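Local structure of lipid binding protein (Grifola frondosa, 5H0Q) at residues 143-148 with 164-169. The protein binds membrane domains of sphingomyelin and cholesterol, probably recognising the two lipids together, and is used as a probe of these domains. Numbering follows the deposited sequence.
Sequences QVLVEV and LHLLDT
L145 meets L166 and L167 of helix 160-169, and these apolar touches carry the contact. With CG anti to the backbone N (chi1 179°), the L145 side chain reaches out from the strand, and its CD2 lies 4.0 Å from CB of L166, which points toward the strand, the two leucines passing each other at a slant. L167 leaves the helix flank and serves the root of the same side chain: one methyl, CD2, packs 3.7 Å from CB of L145. F129 of strand 126-134, H170 and S175 of strand 174-179 complete the surroundings of L145, which is buried.

Polar groups border this apolar core without forming a hydrogen bond between strand and helix. E147, extended beyond CG, crosses L166 at about a right angle and brings carboxylate oxygen OE2 within 3.7 Å of methyl CD1 of L166. At the other end Q143 presents its aliphatic part, with CG 3.8 Å from O of L167. That carbonyl accepts a hydrogen bond from NE2 of Q133. The Q143 chain bends at chi2 (-62°), and its OE1 accepts from ND1 of H170 and N of G172, which follow segment 164-169.

Within the helix, O of H165 is gripped twice: N of T169 at 3.1 Å and OG1 of T169 at 2.8 Å approach from opposite faces of the carbonyl plane. D168, whose CB points away from the strand, forms a salt bridge with R82 and touches Q133.

The strand and helix axes come within 8.0 Å at 135°. Strand 143-150 is one of the two outermost in its five-stranded antiparallel sheet; V144, V146 and V148 pack on strands 174-179 and 182-188 of the second sheet, while Q143, L145 and E147 meet the helix, an arrangement consistent with a helix laid over the outer face of a beta-sandwich.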
ATOM      1  N   GLN A 143      -0.434  -8.974 -10.923  1.00 29.37           N
ATOM      2  CA  GLN A 143       0.922  -8.630 -10.496  1.00 28.77           C
ATOM      3  C   GLN A 143       0.901  -7.532  -9.446  1.00 26.73           C
ATOM      4  O   GLN A 143       0.024  -6.661  -9.447  1.00 25.25           O
ATOM      5  CB  GLN A 143       1.795  -8.171 -11.686  1.00 32.05           C
ATOM      6  CG  GLN A 143       1.916  -9.206 -12.809  1.00 37.65           C
ATOM      7  CD  GLN A 143       2.582 -10.488 -12.356  1.00 37.54           C
ATOM      8  OE1 GLN A 143       3.513 -10.471 -11.546  1.00 35.80           O
ATOM      9  NE2 GLN A 143       2.119 -11.610 -12.890  1.00 37.65           N
ATOM     10  N   VAL A 144       1.927  -7.541  -8.582  1.00 26.83           N
ATOM     11  CA  VAL A 144       2.112  -6.520  -7.559  1.00 25.19           C
ATOM     12  C   VAL A 144       3.608  -6.247  -7.437  1.00 26.39           C
ATOM     13  O   VAL A 144       4.429  -7.130  -7.684  1.00 28.86           O
ATOM     14  CB  VAL A 144       1.513  -6.957  -6.208  1.00 32.64           C
ATOM     15  CG1 VAL A 144       2.260  -8.141  -5.660  1.00 27.15           C
ATOM     16  CG2 VAL A 144       1.480  -5.826  -5.225  1.00 35.48           C
ATOM     17  N   LEU A 145       3.956  -5.012  -7.053  1.00 25.47           N
ATOM     18  CA  LEU A 145       5.358  -4.606  -7.008  1.00 29.31           C
ATOM     19  C   LEU A 145       5.554  -3.530  -5.962  1.00 24.15           C
ATOM     20  O   LEU A 145       4.842  -2.520  -5.977  1.00 26.10           O
ATOM     21  CB  LEU A 145       5.795  -4.066  -8.361  1.00 26.74           C
ATOM     22  CG  LEU A 145       7.244  -3.569  -8.454  1.00 36.92           C
ATOM     23  CD1 LEU A 145       8.172  -4.744  -8.374  1.00 44.12           C
ATOM     24  CD2 LEU A 145       7.430  -2.780  -9.721  1.00 38.73           C
ATOM     25  N   VAL A 146       6.539  -3.716  -5.082  1.00 26.42           N
ATOM     26  CA  VAL A 146       6.928  -2.662  -4.156  1.00 23.46           C
ATOM     27  C   VAL A 146       8.413  -2.380  -4.351  1.00 26.21           C
ATOM     28  O   VAL A 146       9.196  -3.277  -4.661  1.00 26.34           O
ATOM     29  CB  VAL A 146       6.641  -2.994  -2.676  1.00 24.33           C
ATOM     30  CG1 VAL A 146       5.150  -3.078  -2.443  1.00 28.47           C
ATOM     31  CG2 VAL A 146       7.319  -4.300  -2.296  1.00 24.18           C
ATOM     32  N   GLU A 147       8.781  -1.116  -4.189  1.00 24.10           N
ATOM     33  CA  GLU A 147      10.190  -0.708  -4.152  1.00 26.42           C
ATOM     34  C   GLU A 147      10.351   0.381  -3.115  1.00 24.02           C
ATOM     35  O   GLU A 147       9.580   1.346  -3.115  1.00 24.29           O
ATOM     36  CB  GLU A 147      10.682  -0.189  -5.495  1.00 27.84           C
ATOM     37  CG  GLU A 147      10.891  -1.279  -6.511  1.00 35.71           C
ATOM     38  CD  GLU A 147      11.523  -0.792  -7.813  1.00 33.91           C
ATOM     39  OE1 GLU A 147      11.786   0.421  -7.944  1.00 36.66           O
ATOM     40  OE2 GLU A 147      11.710  -1.637  -8.715  1.00 40.31           O
ATOM     41  N   VAL A 148      11.350   0.237  -2.247  1.00 24.42           N
ATOM     42  CA  VAL A 148      11.731   1.286  -1.311  1.00 23.67           C
ATOM     43  C   VAL A 148      12.994   1.928  -1.865  1.00 25.14           C
ATOM     44  O   VAL A 148      13.951   1.224  -2.171  1.00 26.70           O
ATOM     45  CB  VAL A 148      11.985   0.744   0.106  1.00 24.39           C
ATOM     46  CG1 VAL A 148      12.158   1.895   1.092  1.00 23.67           C
ATOM     47  CG2 VAL A 148      10.860  -0.168   0.570  1.00 23.38           C
ATOM     48  N   LEU A 164       5.961   0.882 -15.483  1.00 32.08           N
ATOM     49  CA  LEU A 164       4.927   0.058 -16.106  1.00 32.91           C
ATOM     50  C   LEU A 164       5.533  -1.186 -16.745  1.00 34.16           C
ATOM     51  O   LEU A 164       4.967  -2.284 -16.660  1.00 36.84           O
ATOM     52  CB  LEU A 164       4.161   0.885 -17.129  1.00 34.64           C
ATOM     53  CG  LEU A 164       3.004   0.201 -17.855  1.00 37.91           C
ATOM     54  CD1 LEU A 164       1.956  -0.336 -16.873  1.00 33.78           C
ATOM     55  CD2 LEU A 164       2.390   1.186 -18.816  1.00 43.92           C
ATOM     56  N   HIS A 165       6.712  -1.046 -17.358  1.00 36.41           N
ATOM     57  CA  HIS A 165       7.398  -2.206 -17.916  1.00 40.56           C
ATOM     58  C   HIS A 165       7.703  -3.239 -16.841  1.00 38.19           C
ATOM     59  O   HIS A 165       7.549  -4.443 -17.066  1.00 39.40           O
ATOM     60  CB  HIS A 165       8.699  -1.777 -18.604  1.00 41.99           C
ATOM     61  CG  HIS A 165       9.589  -2.929 -18.950  1.00 53.33           C
ATOM     62  ND1 HIS A 165      10.860  -3.071 -18.433  1.00 63.31           N
ATOM     63  CD2 HIS A 165       9.378  -4.011 -19.735  1.00 49.55           C
ATOM     64  CE1 HIS A 165      11.398  -4.184 -18.899  1.00 55.82           C
ATOM     65  NE2 HIS A 165      10.521  -4.771 -19.694  1.00 55.23           N
ATOM     66  N   LEU A 166       8.153  -2.792 -15.668  1.00 36.81           N
ATOM     67  CA  LEU A 166       8.375  -3.718 -14.563  1.00 36.21           C
ATOM     68  C   LEU A 166       7.072  -4.381 -14.140  1.00 34.56           C
ATOM     69  O   LEU A 166       7.048  -5.579 -13.832  1.00 35.13           O
ATOM     70  CB  LEU A 166       9.016  -2.987 -13.376  1.00 34.95           C
ATOM     71  CG  LEU A 166      10.461  -2.501 -13.573  1.00 36.76           C
ATOM     72  CD1 LEU A 166      10.919  -1.777 -12.300  1.00 35.24           C
ATOM     73  CD2 LEU A 166      11.373  -3.673 -13.922  1.00 39.28           C
ATOM     74  N   LEU A 167       5.973  -3.620 -14.139  1.00 32.73           N
ATOM     75  CA  LEU A 167       4.686  -4.185 -13.746  1.00 31.27           C
ATOM     76  C   LEU A 167       4.191  -5.207 -14.756  1.00 33.27           C
ATOM     77  O   LEU A 167       3.614  -6.233 -14.369  1.00 36.27           O
ATOM     78  CB  LEU A 167       3.663  -3.065 -13.555  1.00 29.22           C
ATOM     79  CG  LEU A 167       3.808  -2.292 -12.239  1.00 27.43           C
ATOM     80  CD1 LEU A 167       2.991  -0.996 -12.235  1.00 29.69           C
ATOM     81  CD2 LEU A 167       3.425  -3.165 -11.029  1.00 26.41           C
ATOM     82  N   ASP A 168       4.406  -4.950 -16.053  1.00 34.39           N
ATOM     83  CA  ASP A 168       3.903  -5.853 -17.086  1.00 35.93           C
ATOM     84  C   ASP A 168       4.707  -7.137 -17.157  1.00 38.47           C
ATOM     85  O   ASP A 168       4.157  -8.190 -17.513  1.00 40.67           O
ATOM     86  CB  ASP A 168       3.920  -5.173 -18.456  1.00 40.18           C
ATOM     87  CG  ASP A 168       2.849  -4.114 -18.594  1.00 41.13           C
ATOM     88  OD1 ASP A 168       2.868  -3.378 -19.603  1.00 36.37           O
ATOM     89  OD2 ASP A 168       1.992  -4.018 -17.690  1.00 34.75           O
ATOM     90  N   THR A 169       6.002  -7.072 -16.842  1.00 44.03           N
ATOM     91  CA  THR A 169       6.865  -8.233 -16.947  1.00 45.04           C
ATOM     92  C   THR A 169       7.099  -8.911 -15.611  1.00 45.50           C
ATOM     93  O   THR A 169       7.835  -9.897 -15.552  1.00 43.12           O
ATOM     94  CB  THR A 169       8.202  -7.842 -17.586  1.00 43.85           C
ATOM     95  OG1 THR A 169       8.915  -6.920 -16.750  1.00 42.67           O
ATOM     96  CG2 THR A 169       7.970  -7.216 -18.959  1.00 50.14           C
TER